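Local coordinates for protein erythromycin dehydratase (Saccharopolyspora erythraea, PDB 3EL6) that probably removes water from beta-hydroxyacyl intermediates held on an acyl carrier domain, as the double-hotdog dehydratase of the erythromycin polyketide synthase, at residues L41-V46 and A52-R57; L115-V120 and A140-A145. One frame throughout, in Å; residues are numbered along the deposited sequence.

Contacts 1 and 2 lie on the same side of the chain's centre, their own centres about 10 Å apart, and share neighbouring strands: 52-58 pairs with 40-45 in contact 1 and runs beside 114-123, which carries one half of contact 2. Both are largely buried. Contact 1 joins the two arms of a hairpin by main-chain hydrogen bonds, and one of its faces packs on helix 79-93. Contact 2 is a much smaller patch, 150 Å² against 480 Å², where the loop 140-145 touches a strand by side chains alone, with no hydrogen bond across. Both contacts reach the second subunit.

Contact 1: L41-V46 and A52-R57; sequences LAAVDV and AVFTGR
Strand 41-45 runs antiparallel to strand 52-57, with short axes 4.6 Å apart at closest and 169° between their directions, and the two are joined by main-chain bonds at Ala42-Thr55 and Val44-Val53. Val44 and Val53 bond in both directions, and Thr55 N donates to Ala42 O at 2.9 Å. At the far end Thr55 O takes a short bond from Leu41 N, 2.6 Å long and in the carbonyl plane, and a weak one from Ala42 N at 3.4 Å. Two residues facing one make this a classic beta bulge.

In the non-hydrogen-bonded pair Ala43-Phe54, Ala43 CB touches the CD2 side of the ring obliquely. Phe54 holds CG beside its backbone N (chi1 -59°), which lays CD2 and CE2 near Ala43 CB, at 3.5 and 3.7 Å. The same ring packs on Ala89, Asp92 and Val93 of helix 79-93, placing the hairpin in the N-terminal part of the double hotdog fold, in which curved antiparallel strands wrap a long central helix. Ala52 lies on this face too and meets Asp45 OD1 through CB at 3.8 Å, while Asp45 OD1 forms a salt bridge with Arg33.

Beyond the bulge, the side chains of Leu41 and Arg57 cross obliquely. Leu41 CD1 sits over one face of the guanidinium, toward its rim, 3.6 Å from Arg57 NH1. A bend at chi3 (-72°) in Arg57 turns the flat group across this methyl. Arg57 NH2 donates a hydrogen bond to Ser28 O of the second subunit, and on the face away from Phe54, Leu30, Arg117 and Gly31 of that subunit pack on Ala42, Val44 and Thr55 respectively.

Contact 2: L115-V120 and A140-A145; sequences LLRMSV and ADLADA
Leu115 and Leu142 meet tip to tip, CD1 to CD1 at 3.9 Å, where the loop between strands 129-137 and 148-156 packs by side chains on strand 114-123 of the double hotdog fold. This loop makes a short 3-10 turn at 142-144, introduced by an Asx turn: Asp141 OD1 accepts from Ala143 N at 2.9 Å, the donor lying above the carboxylate plane rather than within it. Main-chain bonds from Asp144 N to Asp141 O and from Ala145 N to Leu142 O tighten the same turn. Within it the CB of Leu142 is directed toward the strand, and CD1 makes the contacts.

Leu115 and Arg117, two residues apart on the strand, project from the same face and receive Leu142 between their ends. From Leu115 the CD1 branch does the touching, and it also approaches Ala145 CB at 4.4 Å. Arg117 comes from the direction opposite to Leu142, and its guanidinium meets the leucine methyl at a slant. The arginine chain starts with CG anti to the backbone N (chi1 173°); bends at chi2 and at chi3 (16°, nearly eclipsed) then turn the guanidinium back, with NH2 on the Leu142 side and NH1 on the far side.

The polar end of Arg117 is occupied elsewhere: NH1 bonds to Asp45 O of the second subunit, NH2 weakly to Gly31 O of that subunit, and NE weakly to Thr55 OG1. Gly31 of the second subunit also packs on Leu142, so the patch adjoins the dimer interface. The leucine methyl makes a van der Waals contact with this polar, probably charged group, Leu142 CD1 lying 3.5 Å from Arg117 NH2.

Contact 1: L41-V46 and A52-R57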
# COMPACT_ATOMS: atom_id res chain seq x y z
N LEU A 41 -11.53 -6.27 2.12
CA LEU A 41 -12.33 -5.13 1.69
C LEU A 41 -11.74 -4.49 0.45
O LEU A 41 -12.45 -4.27 -0.54
CB LEU A 41 -12.38 -4.10 2.84
CG LEU A 41 -13.16 -4.56 4.08
CD1 LEU A 41 -12.81 -3.62 5.27
CD2 LEU A 41 -14.65 -4.61 3.74
N ALA A 42 -10.44 -4.17 0.48
CA ALA A 42 -9.81 -3.55 -0.67
C ALA A 42 -8.39 -4.06 -0.82
O ALA A 42 -7.77 -4.52 0.17
CB ALA A 42 -9.74 -2.06 -0.45
N ALA A 43 -7.89 -3.96 -2.04
CA ALA A 43 -6.50 -4.24 -2.28
C ALA A 43 -5.90 -3.04 -3.06
O ALA A 43 -6.60 -2.42 -3.92
CB ALA A 43 -6.34 -5.51 -3.05
N VAL A 44 -4.63 -2.74 -2.81
CA VAL A 44 -3.92 -1.67 -3.54
C VAL A 44 -2.53 -2.16 -3.94
O VAL A 44 -1.73 -2.51 -3.09
CB VAL A 44 -3.75 -0.38 -2.69
CG1 VAL A 44 -3.35 0.79 -3.58
CG2 VAL A 44 -5.05 -0.06 -2.04
N ASP A 45 -2.23 -2.13 -5.24
CA ASP A 45 -0.91 -2.50 -5.73
C ASP A 45 0.11 -1.42 -5.48
O ASP A 45 -0.23 -0.23 -5.55
CB ASP A 45 -0.97 -2.75 -7.23
CG ASP A 45 -1.67 -4.03 -7.58
OD1 ASP A 45 -1.72 -4.94 -6.73
OD2 ASP A 45 -2.18 -4.13 -8.73
N VAL A 46 1.36 -1.83 -5.30
CA VAL A 46 2.50 -0.93 -5.25
C VAL A 46 3.21 -1.16 -6.57
O VAL A 46 3.91 -2.14 -6.74
CB VAL A 46 3.46 -1.33 -4.11
CG1 VAL A 46 4.74 -0.43 -4.14
CG2 VAL A 46 2.74 -1.25 -2.79
N ALA A 52 1.78 -5.30 -2.68
CA ALA A 52 0.43 -4.89 -2.55
C ALA A 52 0.07 -4.77 -1.09
O ALA A 52 0.71 -5.39 -0.25
CB ALA A 52 -0.49 -5.87 -3.25
N VAL A 53 -0.95 -3.95 -0.78
CA VAL A 53 -1.49 -3.88 0.58
C VAL A 53 -2.99 -4.24 0.56
O VAL A 53 -3.73 -3.77 -0.31
CB VAL A 53 -1.32 -2.47 1.22
CG1 VAL A 53 -1.79 -2.46 2.69
CG2 VAL A 53 0.15 -2.04 1.10
N PHE A 54 -3.39 -5.07 1.50
CA PHE A 54 -4.78 -5.61 1.56
C PHE A 54 -5.41 -5.21 2.86
O PHE A 54 -4.73 -5.33 3.90
CB PHE A 54 -4.74 -7.18 1.48
CG PHE A 54 -4.07 -7.70 0.24
CD1 PHE A 54 -2.69 -7.96 0.20
CD2 PHE A 54 -4.85 -7.92 -0.93
CE1 PHE A 54 -2.06 -8.42 -0.98
CE2 PHE A 54 -4.21 -8.39 -2.12
CZ PHE A 54 -2.82 -8.65 -2.13
N THR A 55 -6.66 -4.74 2.84
CA THR A 55 -7.32 -4.48 4.13
C THR A 55 -8.63 -5.29 4.27
O THR A 55 -9.24 -5.65 3.27
CB THR A 55 -7.44 -2.97 4.42
OG1 THR A 55 -6.17 -2.35 4.04
CG2 THR A 55 -7.72 -2.68 5.96
N GLY A 56 -8.94 -5.66 5.50
CA GLY A 56 -10.16 -6.45 5.76
C GLY A 56 -10.60 -6.28 7.20
O GLY A 56 -10.05 -5.44 7.95
N ARG A 57 -11.57 -7.07 7.62
CA ARG A 57 -12.19 -6.87 8.92
C ARG A 57 -12.79 -8.19 9.26
O ARG A 57 -13.29 -8.84 8.36
CB ARG A 57 -13.28 -5.83 8.78
CG ARG A 57 -13.80 -5.29 10.10
CD ARG A 57 -14.64 -3.95 9.86
NE ARG A 57 -13.79 -2.79 9.51
CZ ARG A 57 -13.98 -1.93 8.49
NH1 ARG A 57 -15.02 -2.05 7.68
NH2 ARG A 57 -13.11 -0.94 8.27

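Contact 2: L115-V120 and A140-A145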
# COMPACT_ATOMS: atom_id res chain seq x y z
N LEU A 115 -9.75 -5.07 12.72
CA LEU A 115 -9.33 -4.74 11.37
C LEU A 115 -8.11 -5.60 11.09
O LEU A 115 -7.35 -5.95 12.00
CB LEU A 115 -8.95 -3.24 11.27
CG LEU A 115 -10.10 -2.29 11.49
CD1 LEU A 115 -9.63 -0.85 11.84
CD2 LEU A 115 -10.91 -2.28 10.25
N LEU A 116 -7.90 -5.90 9.81
CA LEU A 116 -6.79 -6.73 9.35
C LEU A 116 -6.08 -5.94 8.26
O LEU A 116 -6.71 -5.17 7.49
CB LEU A 116 -7.34 -7.98 8.65
CG LEU A 116 -8.16 -8.84 9.60
CD1 LEU A 116 -8.99 -9.87 8.73
CD2 LEU A 116 -7.23 -9.46 10.59
N ARG A 117 -4.76 -6.10 8.20
CA ARG A 117 -3.98 -5.45 7.12
C ARG A 117 -2.82 -6.38 6.76
O ARG A 117 -2.06 -6.82 7.64
CB ARG A 117 -3.53 -4.06 7.61
CG ARG A 117 -2.55 -3.29 6.69
CD ARG A 117 -3.08 -2.16 5.79
NE ARG A 117 -4.37 -1.53 5.95
CZ ARG A 117 -4.53 -0.28 6.34
NH1 ARG A 117 -3.46 0.46 6.69
NH2 ARG A 117 -5.75 0.24 6.44
N MET A 118 -2.71 -6.76 5.47
CA MET A 118 -1.60 -7.57 5.02
C MET A 118 -0.78 -6.74 4.05
O MET A 118 -1.35 -6.03 3.25
CB MET A 118 -2.09 -8.84 4.28
CG MET A 118 -2.70 -9.87 5.17
SD MET A 118 -3.00 -11.25 4.09
CE MET A 118 -4.36 -10.64 3.06
N SER A 119 0.54 -6.76 4.20
CA SER A 119 1.44 -6.03 3.30
C SER A 119 2.37 -7.03 2.66
O SER A 119 3.00 -7.80 3.37
CB SER A 119 2.35 -5.04 4.07
OG SER A 119 1.57 -4.28 4.99
N VAL A 120 2.45 -6.98 1.33
CA VAL A 120 3.40 -7.82 0.58
C VAL A 120 4.48 -6.90 -0.04
O VAL A 120 4.15 -5.93 -0.72
CB VAL A 120 2.68 -8.57 -0.51
CG1 VAL A 120 3.69 -9.40 -1.39
CG2 VAL A 120 1.64 -9.55 0.17
N ALA A 140 -13.40 3.70 13.58
CA ALA A 140 -14.17 4.35 12.54
C ALA A 140 -13.26 5.00 11.52
O ALA A 140 -13.54 4.97 10.34
CB ALA A 140 -15.07 5.42 13.16
N ASP A 141 -12.19 5.61 12.01
CA ASP A 141 -11.23 6.33 11.17
C ASP A 141 -9.93 5.53 11.13
O ASP A 141 -9.34 5.29 12.20
CB ASP A 141 -10.97 7.70 11.79
CG ASP A 141 -10.07 8.57 10.95
OD1 ASP A 141 -9.30 8.06 10.08
OD2 ASP A 141 -10.10 9.80 11.18
N LEU A 142 -9.52 5.08 9.94
CA LEU A 142 -8.36 4.21 9.85
C LEU A 142 -7.10 4.89 10.41
O LEU A 142 -6.15 4.20 10.81
CB LEU A 142 -8.16 3.70 8.44
CG LEU A 142 -8.76 2.31 8.22
CD1 LEU A 142 -7.97 1.27 8.98
CD2 LEU A 142 -10.21 2.23 8.67
N ALA A 143 -7.07 6.22 10.45
CA ALA A 143 -5.85 6.89 11.00
C ALA A 143 -5.68 6.52 12.48
O ALA A 143 -4.57 6.55 13.01
CB ALA A 143 -5.88 8.41 10.82
N ASP A 144 -6.78 6.15 13.13
CA ASP A 144 -6.74 5.81 14.55
C ASP A 144 -6.35 4.36 14.87
O ASP A 144 -6.22 4.01 16.05
CB ASP A 144 -8.09 6.11 15.20
CG ASP A 144 -8.39 7.60 15.28
OD1 ASP A 144 -7.46 8.42 15.45
OD2 ASP A 144 -9.59 7.92 15.17
N ALA A 145 -6.12 3.53 13.85
CA ALA A 145 -5.98 2.09 14.05
C ALA A 145 -4.70 1.78 14.84
O ALA A 145 -3.60 2.21 14.47
CB ALA A 145 -5.93 1.35 12.70